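Local coordinates for protein dimethyladenosine transferase, putative (Plasmodium falciparum, PDB 2H1R) that probably transfers methyl groups from S-adenosyl-L-methionine to adenines of ribosomal RNA, this chain holding most of the protein with its SAM-binding methyltransferase domain, at residues Ile45-Gly50 with Ile68-Asp73; Ile49-Gly54 with Arg75-Val80; Thr53-Val58 with Lys81-Tyr86; Lys59-Ala64 with Glu87-Leu92; Phe107-Ala112 with Phe133-Leu138. All coordinates share one frame; numbering follows the deposited sequence.

Interaction 1 of 5, residues Ile45-Gly50 with Ile68-Asp73; sequences IVLEIG and ITIDID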
# COMPACT_ATOMS: atom_id res chain seq x y z
N ILE A 45 -0.69 19.29 7.48
CA ILE A 45 0.35 18.69 8.33
C ILE A 45 1.12 17.67 7.46
O ILE A 45 0.49 16.80 6.80
CB ILE A 45 -0.26 17.93 9.54
CG1 ILE A 45 -1.02 18.93 10.45
CG2 ILE A 45 0.81 17.10 10.31
CD1 ILE A 45 -1.93 18.27 11.46
N VAL A 46 2.46 17.78 7.45
CA VAL A 46 3.31 16.90 6.66
C VAL A 46 4.03 15.93 7.63
O VAL A 46 4.67 16.37 8.60
CB VAL A 46 4.32 17.72 5.80
CG1 VAL A 46 5.32 16.81 5.07
CG2 VAL A 46 3.60 18.59 4.76
N LEU A 47 3.93 14.62 7.37
CA LEU A 47 4.74 13.61 8.06
C LEU A 47 5.96 13.30 7.20
O LEU A 47 5.82 12.90 6.02
CB LEU A 47 3.92 12.31 8.27
CG LEU A 47 4.64 11.11 8.92
CD1 LEU A 47 5.04 11.43 10.35
CD2 LEU A 47 3.71 9.90 8.88
N GLU A 48 7.15 13.52 7.74
CA GLU A 48 8.39 13.21 7.00
C GLU A 48 9.05 12.04 7.72
O GLU A 48 9.36 12.13 8.91
CB GLU A 48 9.35 14.40 6.95
CG GLU A 48 10.60 14.12 6.11
CD GLU A 48 11.68 15.19 6.18
OE1 GLU A 48 11.66 16.03 7.12
OE2 GLU A 48 12.57 15.18 5.27
N ILE A 49 9.23 10.94 7.00
CA ILE A 49 9.87 9.76 7.59
C ILE A 49 11.29 9.70 7.06
O ILE A 49 11.50 9.53 5.85
CB ILE A 49 9.11 8.45 7.24
CG1 ILE A 49 7.64 8.54 7.63
CG2 ILE A 49 9.78 7.26 7.93
CD1 ILE A 49 6.84 7.31 7.20
N GLY A 50 12.26 9.89 7.95
CA GLY A 50 13.67 9.86 7.57
C GLY A 50 14.20 11.21 7.10
O GLY A 50 14.32 11.45 5.89
N ILE A 68 6.05 17.02 10.99
CA ILE A 68 6.40 16.07 12.05
C ILE A 68 7.36 15.11 11.39
O ILE A 68 7.10 14.60 10.29
CB ILE A 68 5.17 15.32 12.60
CG1 ILE A 68 4.16 16.32 13.20
CG2 ILE A 68 5.61 14.27 13.65
CD1 ILE A 68 2.76 15.77 13.36
N THR A 69 8.51 14.93 12.01
CA THR A 69 9.50 14.05 11.41
C THR A 69 9.81 12.89 12.35
O THR A 69 9.79 13.05 13.57
CB THR A 69 10.75 14.83 10.97
OG1 THR A 69 11.71 13.92 10.41
CG2 THR A 69 11.36 15.57 12.11
N ILE A 70 10.04 11.72 11.75
CA ILE A 70 10.39 10.50 12.47
C ILE A 70 11.72 10.04 11.88
O ILE A 70 11.78 9.74 10.68
CB ILE A 70 9.32 9.38 12.28
CG1 ILE A 70 7.95 9.83 12.83
CG2 ILE A 70 9.78 8.07 12.96
CD1 ILE A 70 6.77 8.90 12.45
N ASP A 71 12.77 10.01 12.70
CA ASP A 71 14.04 9.38 12.31
C ASP A 71 14.51 8.37 13.36
O ASP A 71 14.21 8.49 14.56
CB ASP A 71 15.12 10.44 12.02
CG ASP A 71 16.33 9.86 11.27
OD1 ASP A 71 16.46 10.09 10.04
OD2 ASP A 71 17.16 9.18 11.93
N ILE A 72 15.25 7.37 12.89
CA ILE A 72 15.72 6.27 13.73
C ILE A 72 16.84 6.71 14.69
O ILE A 72 17.02 6.09 15.73
CB ILE A 72 16.16 5.04 12.87
CG1 ILE A 72 15.78 3.72 13.57
CG2 ILE A 72 17.65 5.15 12.45
CD1 ILE A 72 16.14 2.45 12.79
N ASP A 73 17.57 7.78 14.34
CA ASP A 73 18.70 8.26 15.16
C ASP A 73 18.48 9.61 15.83
O ASP A 73 18.25 10.63 15.17
CB ASP A 73 20.01 8.31 14.35
CG ASP A 73 21.19 8.84 15.19
OD1 ASP A 73 21.72 8.09 16.05
OD2 ASP A 73 21.56 10.01 15.00
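The carboxylate of D71 brings OD1 to 3.7 Å from CA of G50, and its other oxygen, OD2, takes the backbone N of D73 on the lone pair turned away from OD1, which closes an Asx turn. The second carboxylate, on E48, lies beside T69 with both side chains pointing the same way; its OE1 stays 3.9 Å from T69 OG1 and is hydrogen-bonded instead to T57 OG1. T69 turns OG1 away from its own backbone N (chi1 179°), which brings the hydroxyl to 3.3 Å from E48 O in a weak bond. Between these groups the backbones run parallel: V46 O receives I68 N at 2.8 Å, I68 O receives E48 N, E48 O receives I70 N, and I70 O receives G50 N, the first two nearly straight, the last two somewhat bent. The two strands flank helix 57-60 in a beta-alpha-beta unit of the Rossmann-like fold of class I methyltransferases, and G50 and D71, just past the strand ends, are predicted to bind S-adenosyl-L-methionine, the acidic residue probably holding the ribose as in relatives. E48 and T69 share one sheet face; L47, I49, I68 and I70 occupy the other. There L47 reaches over with CD1, 3.7 Å from CD1 of I70 and 4.4 Å from CG2 of I68. At the start of the pair I45 CG2 meets I68 CD1 at 3.9 Å.

Interaction 2 of 5, residues Ile49-Gly54 with Arg75-Val80; sequences IGCGTG and RMISEV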
# COMPACT_ATOMS: atom_id res chain seq x y z
N ILE A 49 9.23 10.94 7.00
CA ILE A 49 9.87 9.76 7.59
C ILE A 49 11.29 9.70 7.06
O ILE A 49 11.50 9.53 5.85
CB ILE A 49 9.11 8.45 7.24
CG1 ILE A 49 7.64 8.54 7.63
CG2 ILE A 49 9.78 7.26 7.93
CD1 ILE A 49 6.84 7.31 7.20
N GLY A 50 12.26 9.89 7.95
CA GLY A 50 13.67 9.86 7.57
C GLY A 50 14.20 11.21 7.10
O GLY A 50 14.32 11.45 5.89
N CYS A 51 14.58 12.07 8.04
CA CYS A 51 14.92 13.46 7.68
C CYS A 51 16.39 13.73 7.28
O CYS A 51 16.71 14.83 6.80
CB CYS A 51 14.46 14.43 8.77
SG CYS A 51 15.20 14.11 10.37
N GLY A 52 17.26 12.73 7.45
CA GLY A 52 18.67 12.90 7.14
C GLY A 52 19.27 14.16 7.74
O GLY A 52 19.21 14.37 8.96
N THR A 53 19.82 15.01 6.89
CA THR A 53 20.46 16.25 7.34
C THR A 53 19.46 17.44 7.36
O THR A 53 19.84 18.58 7.67
CB THR A 53 21.61 16.63 6.42
OG1 THR A 53 21.08 16.83 5.10
CG2 THR A 53 22.66 15.52 6.37
N GLY A 54 18.21 17.15 7.00
CA GLY A 54 17.14 18.15 7.00
C GLY A 54 17.07 18.92 5.70
O GLY A 54 16.42 19.97 5.64
N ARG A 75 20.68 11.50 17.30
CA ARG A 75 21.79 12.45 17.19
C ARG A 75 21.74 13.28 15.90
O ARG A 75 22.17 14.44 15.86
CB ARG A 75 23.15 11.76 17.34
CG ARG A 75 23.19 10.64 18.39
CD ARG A 75 24.40 10.80 19.29
NE ARG A 75 25.26 9.61 19.34
CZ ARG A 75 26.47 9.60 19.88
NH1 ARG A 75 26.96 10.70 20.43
NH2 ARG A 75 27.22 8.49 19.89
N MET A 76 21.19 12.69 14.84
CA MET A 76 20.95 13.43 13.61
C MET A 76 19.74 14.38 13.81
O MET A 76 19.73 15.49 13.28
CB MET A 76 20.71 12.49 12.44
CG MET A 76 21.89 11.60 12.07
SD MET A 76 21.46 10.43 10.76
CE MET A 76 21.72 11.45 9.29
N ILE A 77 18.75 13.92 14.58
CA ILE A 77 17.56 14.72 14.90
C ILE A 77 17.89 16.11 15.48
O ILE A 77 17.34 17.12 15.03
CB ILE A 77 16.57 13.93 15.82
CG1 ILE A 77 15.81 12.85 15.02
CG2 ILE A 77 15.60 14.85 16.55
CD1 ILE A 77 14.84 13.38 13.95
N SER A 78 18.79 16.17 16.47
CA SER A 78 19.13 17.45 17.10
C SER A 78 19.82 18.42 16.15
O SER A 78 19.69 19.62 16.31
CB SER A 78 19.95 17.25 18.38
OG SER A 78 21.35 17.27 18.12
N GLU A 79 20.55 17.91 15.16
CA GLU A 79 21.16 18.81 14.17
C GLU A 79 20.10 19.45 13.23
O GLU A 79 20.19 20.63 12.91
CB GLU A 79 22.25 18.10 13.35
CG GLU A 79 23.63 18.08 14.03
CD GLU A 79 24.15 19.47 14.38
OE1 GLU A 79 24.30 19.74 15.60
OE2 GLU A 79 24.40 20.30 13.46
N VAL A 80 19.12 18.65 12.81
CA VAL A 80 18.05 19.13 11.93
C VAL A 80 17.20 20.17 12.67
O VAL A 80 16.91 21.24 12.14
CB VAL A 80 17.15 17.97 11.47
CG1 VAL A 80 15.97 18.47 10.65
CG2 VAL A 80 17.97 16.99 10.64
O HOH W 1 21.13 15.54 10.86
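C51 to G54 form a type II' turn, closed by G54 N to C51 O, which lies against one side of the helix through M76, I77 and V80. G52, the second residue of the turn, has positive phi, a conformation that suits glycine. V80 does most of the touching: its CG2 reaches the turn backbone, 3.4 Å from G52 O and 3.6 Å from T53 C, while CG1, held anti to the backbone N of V80 (chi1 175°), comes to 3.8 Å from CA of G54, where the glycine lets the chain pass close. C51 has its thiol between its own N and carbonyl carbon (chi1 60°), and from there SG meets I77 CD1 at 3.7 Å and V80 CG2 at 4.0 Å. M76 brings its methyl CE to 3.9 Å from G52 O. The residues G50, C51, G52, T53 and G54 make the glycine-rich loop after strand 45-49, a signature motif of class I methyltransferases, and G50 is among the predicted S-adenosyl-L-methionine-binding residues. One water bridges the two backbones, donating to G52 O at 2.9 Å and to M76 O at 2.8 Å. The polar link between turn and helix is thus made through solvent, and the direct contact is one of methyl groups, sulfur and backbone, dependent on fit more than on charge.

Interaction 3 of 5, residues Thr53-Val58 with Lys81-Tyr86; sequences TGNLTV and KKRCLY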
# COMPACT_ATOMS: atom_id res chain seq x y z
N THR A 53 19.82 15.01 6.89
CA THR A 53 20.46 16.25 7.34
C THR A 53 19.46 17.44 7.36
O THR A 53 19.84 18.58 7.67
CB THR A 53 21.61 16.63 6.42
OG1 THR A 53 21.08 16.83 5.10
CG2 THR A 53 22.66 15.52 6.37
N GLY A 54 18.21 17.15 7.00
CA GLY A 54 17.14 18.15 7.00
C GLY A 54 17.07 18.92 5.70
O GLY A 54 16.42 19.97 5.64
N ASN A 55 17.72 18.40 4.64
CA ASN A 55 17.68 19.05 3.32
C ASN A 55 16.28 19.18 2.71
O ASN A 55 15.93 20.22 2.15
CB ASN A 55 18.60 18.31 2.33
CG ASN A 55 20.00 18.89 2.28
OD1 ASN A 55 20.36 19.71 3.11
ND2 ASN A 55 20.79 18.47 1.28
N LEU A 56 15.47 18.12 2.82
CA LEU A 56 14.04 18.20 2.45
C LEU A 56 13.17 18.91 3.52
O LEU A 56 12.26 19.69 3.19
CB LEU A 56 13.47 16.81 2.14
CG LEU A 56 11.99 16.80 1.70
CD1 LEU A 56 11.80 17.51 0.37
CD2 LEU A 56 11.42 15.37 1.67
N THR A 57 13.46 18.65 4.78
CA THR A 57 12.74 19.30 5.90
C THR A 57 12.64 20.82 5.75
O THR A 57 11.54 21.40 5.87
CB THR A 57 13.40 18.99 7.25
OG1 THR A 57 13.63 17.59 7.35
CG2 THR A 57 12.47 19.40 8.42
N VAL A 58 13.77 21.46 5.47
CA VAL A 58 13.80 22.91 5.38
C VAL A 58 12.97 23.44 4.21
O VAL A 58 12.54 24.60 4.20
CB VAL A 58 15.26 23.46 5.39
CG1 VAL A 58 15.99 23.03 6.68
CG2 VAL A 58 16.06 23.04 4.14
N LYS A 81 16.82 19.84 13.90
CA LYS A 81 16.15 20.78 14.81
C LYS A 81 16.90 22.10 14.90
O LYS A 81 16.31 23.15 14.66
CB LYS A 81 16.00 20.15 16.18
CG LYS A 81 14.55 19.86 16.58
CD LYS A 81 13.97 21.01 17.44
CE LYS A 81 12.87 21.85 16.73
NZ LYS A 81 13.38 22.69 15.57
N LYS A 82 18.19 22.06 15.22
CA LYS A 82 19.02 23.29 15.25
C LYS A 82 19.01 24.03 13.94
O LYS A 82 18.91 25.27 13.91
CB LYS A 82 20.47 22.97 15.63
CG LYS A 82 20.62 22.68 17.12
CD LYS A 82 22.00 22.09 17.44
CE LYS A 82 22.01 21.60 18.88
NZ LYS A 82 23.18 20.69 19.11
N ARG A 83 19.14 23.28 12.85
CA ARG A 83 19.15 23.85 11.52
C ARG A 83 17.87 24.61 11.21
O ARG A 83 17.90 25.74 10.74
CB ARG A 83 19.35 22.76 10.48
CG ARG A 83 19.41 23.31 9.08
CD ARG A 83 19.46 22.21 8.07
NE ARG A 83 19.50 22.81 6.74
CZ ARG A 83 19.69 22.14 5.63
NH1 ARG A 83 19.86 20.82 5.68
NH2 ARG A 83 19.70 22.79 4.48
N CYS A 84 16.74 23.96 11.46
CA CYS A 84 15.43 24.56 11.14
C CYS A 84 15.17 25.82 11.98
O CYS A 84 14.74 26.84 11.45
CB CYS A 84 14.34 23.50 11.29
SG CYS A 84 14.53 22.14 10.03
N LEU A 85 15.45 25.74 13.28
CA LEU A 85 15.36 26.90 14.19
C LEU A 85 16.19 28.05 13.65
O LEU A 85 15.70 29.17 13.50
CB LEU A 85 15.82 26.52 15.60
CG LEU A 85 14.85 25.70 16.47
CD1 LEU A 85 15.54 25.12 17.70
CD2 LEU A 85 13.65 26.56 16.89
N TYR A 86 17.45 27.76 13.32
CA TYR A 86 18.39 28.74 12.75
C TYR A 86 17.87 29.45 11.51
O TYR A 86 18.13 30.66 11.31
CB TYR A 86 19.72 28.07 12.40
CG TYR A 86 20.77 29.06 11.94
CD1 TYR A 86 21.49 29.81 12.88
CD2 TYR A 86 21.04 29.27 10.59
CE1 TYR A 86 22.45 30.74 12.48
CE2 TYR A 86 22.01 30.19 10.17
CZ TYR A 86 22.71 30.92 11.13
OH TYR A 86 23.68 31.84 10.75
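R83 reaches from its helix to the loop of T53 and N55 with a fully extended side chain: CG lies anti to the backbone N (chi1 -179°) and every further torsion to NE is also trans, so the guanidinium is carried out to full length. NH1 grips two oxygens, N55 OD1 at 2.8 Å and T53 O at 3.0 Å, both close to the guanidinium plane. It approaches the N55 amide in the carbonyl plane, but stands 51° out of that of T53. The amide and guanidinium planes are turned 74° from each other, and NH2 adds only a weak bond to the same OD1. NE has a salt bridge to E87 just beyond the helix segment. The arginine thereby clasps the end of the glycine-rich turn and the residues leading into helix 57-60, between strand and helix of the methyltransferase fold's beta-alpha-beta unit. V58 crosses R83 at about a right angle; its CG1 lies over a guanidinium face, 3.5 Å from NE, and G54 O also lies over that face. CG1 of V58 and CG2 of T57 both pack on C84 SG, each at 3.8 Å.

Interaction 4 of 5, residues Lys59-Ala64 with Glu87-Leu92; sequences KLLPLA and EGYNNL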
# COMPACT_ATOMS: atom_id res chain seq x y z
N LYS A 59 12.71 22.57 3.22
CA LYS A 59 11.92 22.97 2.06
C LYS A 59 10.44 22.76 2.31
O LYS A 59 9.60 23.44 1.67
CB LYS A 59 12.34 22.19 0.80
CG LYS A 59 13.71 22.55 0.25
CD LYS A 59 14.13 21.58 -0.85
CE LYS A 59 13.35 21.75 -2.15
NZ LYS A 59 13.75 23.02 -2.82
N LEU A 60 10.12 21.81 3.19
CA LEU A 60 8.73 21.50 3.60
C LEU A 60 8.10 22.53 4.55
O LEU A 60 6.95 22.89 4.42
CB LEU A 60 8.66 20.12 4.28
CG LEU A 60 8.97 18.87 3.41
CD1 LEU A 60 9.14 17.69 4.33
CD2 LEU A 60 7.86 18.62 2.40
N LEU A 61 8.89 22.97 5.52
CA LEU A 61 8.44 23.86 6.61
C LEU A 61 7.74 25.20 6.21
O LEU A 61 6.73 25.57 6.82
CB LEU A 61 9.61 24.08 7.57
CG LEU A 61 10.01 22.90 8.47
CD1 LEU A 61 11.37 23.09 9.04
CD2 LEU A 61 8.97 22.74 9.59
N PRO A 62 8.30 25.95 5.26
CA PRO A 62 7.61 27.16 4.76
C PRO A 62 6.35 26.85 3.94
O PRO A 62 5.53 27.76 3.73
CB PRO A 62 8.69 27.86 3.93
CG PRO A 62 9.59 26.72 3.49
CD PRO A 62 9.63 25.78 4.62
N LEU A 63 6.15 25.58 3.54
CA LEU A 63 4.98 25.17 2.77
C LEU A 63 3.84 24.66 3.62
O LEU A 63 2.68 25.03 3.39
CB LEU A 63 5.33 24.13 1.68
CG LEU A 63 6.40 24.56 0.70
CD1 LEU A 63 6.77 23.37 -0.17
CD2 LEU A 63 5.96 25.74 -0.19
N ALA A 64 4.18 23.84 4.61
CA ALA A 64 3.23 23.09 5.39
C ALA A 64 2.82 23.90 6.61
O ALA A 64 3.59 24.74 7.07
CB ALA A 64 3.88 21.77 5.87
N GLU A 87 17.17 28.71 10.65
CA GLU A 87 16.64 29.32 9.44
C GLU A 87 15.30 30.01 9.68
O GLU A 87 14.71 30.54 8.74
CB GLU A 87 16.56 28.29 8.30
CG GLU A 87 17.93 27.68 7.96
CD GLU A 87 17.89 26.63 6.87
OE1 GLU A 87 16.94 26.65 6.05
OE2 GLU A 87 18.83 25.78 6.83
N GLY A 88 14.83 30.01 10.92
CA GLY A 88 13.61 30.77 11.31
C GLY A 88 12.31 29.98 11.32
O GLY A 88 11.23 30.58 11.28
N TYR A 89 12.41 28.64 11.34
CA TYR A 89 11.22 27.78 11.34
C TYR A 89 10.99 27.21 12.71
O TYR A 89 11.82 26.46 13.26
CB TYR A 89 11.30 26.66 10.28
CG TYR A 89 11.66 27.13 8.89
CD1 TYR A 89 10.79 27.92 8.15
CD2 TYR A 89 12.87 26.78 8.31
CE1 TYR A 89 11.12 28.36 6.87
CE2 TYR A 89 13.21 27.21 7.04
CZ TYR A 89 12.34 28.01 6.33
OH TYR A 89 12.67 28.43 5.07
N ASN A 90 9.85 27.58 13.29
CA ASN A 90 9.50 27.10 14.60
C ASN A 90 8.42 26.04 14.52
O ASN A 90 7.94 25.57 15.55
CB ASN A 90 9.03 28.28 15.47
CG ASN A 90 10.16 29.19 15.88
OD1 ASN A 90 11.15 28.75 16.46
ND2 ASN A 90 10.01 30.46 15.61
N ASN A 91 8.04 25.67 13.30
CA ASN A 91 6.93 24.72 13.12
C ASN A 91 7.38 23.27 12.84
O ASN A 91 6.69 22.54 12.14
CB ASN A 91 5.96 25.21 12.03
CG ASN A 91 6.65 25.49 10.68
OD1 ASN A 91 7.80 25.92 10.62
ND2 ASN A 91 5.93 25.23 9.59
N LEU A 92 8.52 22.88 13.40
CA LEU A 92 8.98 21.48 13.31
C LEU A 92 8.80 20.71 14.61
O LEU A 92 9.17 21.19 15.68
CB LEU A 92 10.46 21.43 12.88
CG LEU A 92 11.12 20.05 12.74
CD1 LEU A 92 10.57 19.24 11.55
CD2 LEU A 92 12.64 20.25 12.63
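The loop between helix 74-86 and strand 92-93 packs Y89 and N91 on L61 and P62, after a Schellman motif at G88 has ended the helix with positive phi. N91 ND2 donates to L61 O at 2.9 Å, almost straight; the acceptor lies in the plane of the N91 amide, while the donor is tilted 24° from that of the carbonyl. The same ND2 also bonds K65 O, so the amide is held from two carbonyls. N91 keeps CG between its own N and carbonyl carbon (chi1 55°), which sends the amide back along L61, the two side chains sliding past each other in opposite directions. L61 CD2 ends up 3.5 Å from N91 OD1 and 3.8 Å from CB of L92. The ring of Y89 has L61 CB over one face, a CH-pi contact 4.2 Å from the centroid, and the backbone O of E87 off its opposite face. P62 CD meets Y89 CE1 at 3.7 Å. Next to this loop, C84 of helix 74-86 touches both L61 and L92, and so does V67 of strand 66-70, so the two leucines pack on both elements.

Interaction 5 of 5, residues Phe107-Ala112 with Phe133-Leu138; sequences FDVCTA and FKCAVL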
# COMPACT_ATOMS: atom_id res chain seq x y z
N PHE A 107 -2.07 13.18 9.76
CA PHE A 107 -1.29 13.96 8.82
C PHE A 107 -2.07 14.02 7.51
O PHE A 107 -2.96 13.19 7.24
CB PHE A 107 0.12 13.38 8.63
CG PHE A 107 0.13 12.02 7.97
CD1 PHE A 107 0.18 11.90 6.59
CD2 PHE A 107 0.07 10.86 8.74
CE1 PHE A 107 0.15 10.65 5.98
CE2 PHE A 107 0.08 9.60 8.15
CZ PHE A 107 0.09 9.50 6.77
N ASP A 108 -1.75 15.02 6.71
CA ASP A 108 -2.36 15.23 5.42
C ASP A 108 -1.50 14.71 4.29
O ASP A 108 -2.00 14.13 3.33
CB ASP A 108 -2.59 16.74 5.22
CG ASP A 108 -3.60 17.27 6.21
OD1 ASP A 108 -4.76 16.86 6.04
OD2 ASP A 108 -3.24 18.02 7.15
N VAL A 109 -0.20 14.92 4.41
CA VAL A 109 0.75 14.58 3.34
C VAL A 109 1.92 13.86 3.98
O VAL A 109 2.46 14.33 4.99
CB VAL A 109 1.28 15.85 2.61
CG1 VAL A 109 2.32 15.51 1.54
CG2 VAL A 109 0.14 16.64 1.98
N CYS A 110 2.32 12.74 3.37
CA CYS A 110 3.49 11.97 3.83
C CYS A 110 4.61 12.06 2.80
O CYS A 110 4.37 11.95 1.60
CB CYS A 110 3.12 10.49 4.03
SG CYS A 110 4.53 9.55 4.64
N THR A 111 5.84 12.23 3.26
CA THR A 111 7.00 12.01 2.39
C THR A 111 7.98 11.08 3.12
O THR A 111 8.13 11.17 4.35
CB THR A 111 7.65 13.32 1.91
OG1 THR A 111 8.65 13.02 0.93
CG2 THR A 111 8.29 14.10 3.08
N ALA A 112 8.61 10.17 2.40
CA ALA A 112 9.50 9.19 3.05
C ALA A 112 10.56 8.73 2.10
O ALA A 112 10.30 8.56 0.91
CB ALA A 112 8.69 7.98 3.50
N PHE A 133 -5.36 10.15 4.38
CA PHE A 133 -4.45 11.25 4.10
C PHE A 133 -4.63 11.67 2.64
O PHE A 133 -5.32 10.98 1.87
CB PHE A 133 -3.01 10.85 4.44
CG PHE A 133 -2.52 9.65 3.69
CD1 PHE A 133 -2.01 9.79 2.40
CD2 PHE A 133 -2.58 8.37 4.26
CE1 PHE A 133 -1.56 8.68 1.68
CE2 PHE A 133 -2.13 7.25 3.55
CZ PHE A 133 -1.62 7.41 2.26
N LYS A 134 -4.09 12.84 2.27
CA LYS A 134 -4.36 13.39 0.94
C LYS A 134 -3.42 12.79 -0.09
O LYS A 134 -3.82 12.50 -1.23
CB LYS A 134 -4.11 14.89 0.94
CG LYS A 134 -5.22 15.78 1.41
CD LYS A 134 -4.82 17.23 1.12
CE LYS A 134 -5.56 18.21 2.04
NZ LYS A 134 -5.19 19.66 1.78
N CYS A 135 -2.14 12.70 0.27
CA CYS A 135 -1.16 12.11 -0.63
C CYS A 135 0.14 11.73 0.04
O CYS A 135 0.45 12.21 1.11
CB CYS A 135 -0.94 13.00 -1.85
SG CYS A 135 0.61 13.83 -2.03
N ALA A 136 0.89 10.84 -0.58
CA ALA A 136 2.18 10.41 -0.06
C ALA A 136 3.16 10.39 -1.23
O ALA A 136 2.82 9.91 -2.29
CB ALA A 136 2.06 8.99 0.58
N VAL A 137 4.35 10.94 -1.04
CA VAL A 137 5.40 10.92 -2.06
C VAL A 137 6.53 10.07 -1.44
O VAL A 137 7.11 10.43 -0.40
CB VAL A 137 5.86 12.33 -2.44
CG1 VAL A 137 6.86 12.27 -3.59
CG2 VAL A 137 4.62 13.20 -2.86
N LEU A 138 6.77 8.90 -2.03
CA LEU A 138 7.58 7.86 -1.37
C LEU A 138 8.73 7.42 -2.27
O LEU A 138 8.51 7.13 -3.44
CB LEU A 138 6.69 6.65 -0.98
CG LEU A 138 5.43 6.90 -0.08
CD1 LEU A 138 4.47 5.69 -0.02
CD2 LEU A 138 5.78 7.32 1.30
O HOH W 2 9.89 11.19 -1.11
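D108 O is gripped by two backbone donors of the facing segment: K134 N, in the carbonyl plane at 2.7 Å, and C135 N in a weak bond at 3.4 Å. From there the parallel strands stay paired, with C135 O taking C110 N, C110 O taking V137 N at 2.8 Å, and V137 O taking A112 N. V137 O also accepts from a water at 3.0 Å, which contacts T111 OG1 as well and bonds weakly to A112 O. At the other end, F107 and F133 run side by side with planes 23° apart, but are slid so far that the rings barely overlap, and F107 CE1 presses on F133 CB at 3.5 Å. On the face of C110 and A112, CB of C110 meets CB of A136 at 3.9 Å, and L138 puts CD2 3.7 Å from CB of A112. The charged ends turn to other partners: D108 OD2 to I45 N and K134 NZ to D44 in a salt bridge. The pair belongs to the beta-alpha-beta unit running through helix 119-128, with strand 45-49 beside strand 109-113 and the antiparallel strand 189-196 beside strand 135-141.

In the fold
From the N terminus, interaction 1 closes the loop from strand 45-49 through helix 57-60 to strand 66-70. Interaction 2 starts from the same stretch, sharing I49 and G50, but closes later, on helix 74-86. Interaction 3 starts where 2 does, sharing T53 and G54, and closes further along helix 74-86; interaction 4 crosses 2 and 3, and 1 crosses 3 and 4. Together they lay the turn and helix 57-60 along helix 74-86 and the loop after it. Interaction 5 comes in series, closing the later crossover, and is joined to interaction 1 because strands 45-49 and 109-113 are neighbours in one sheet.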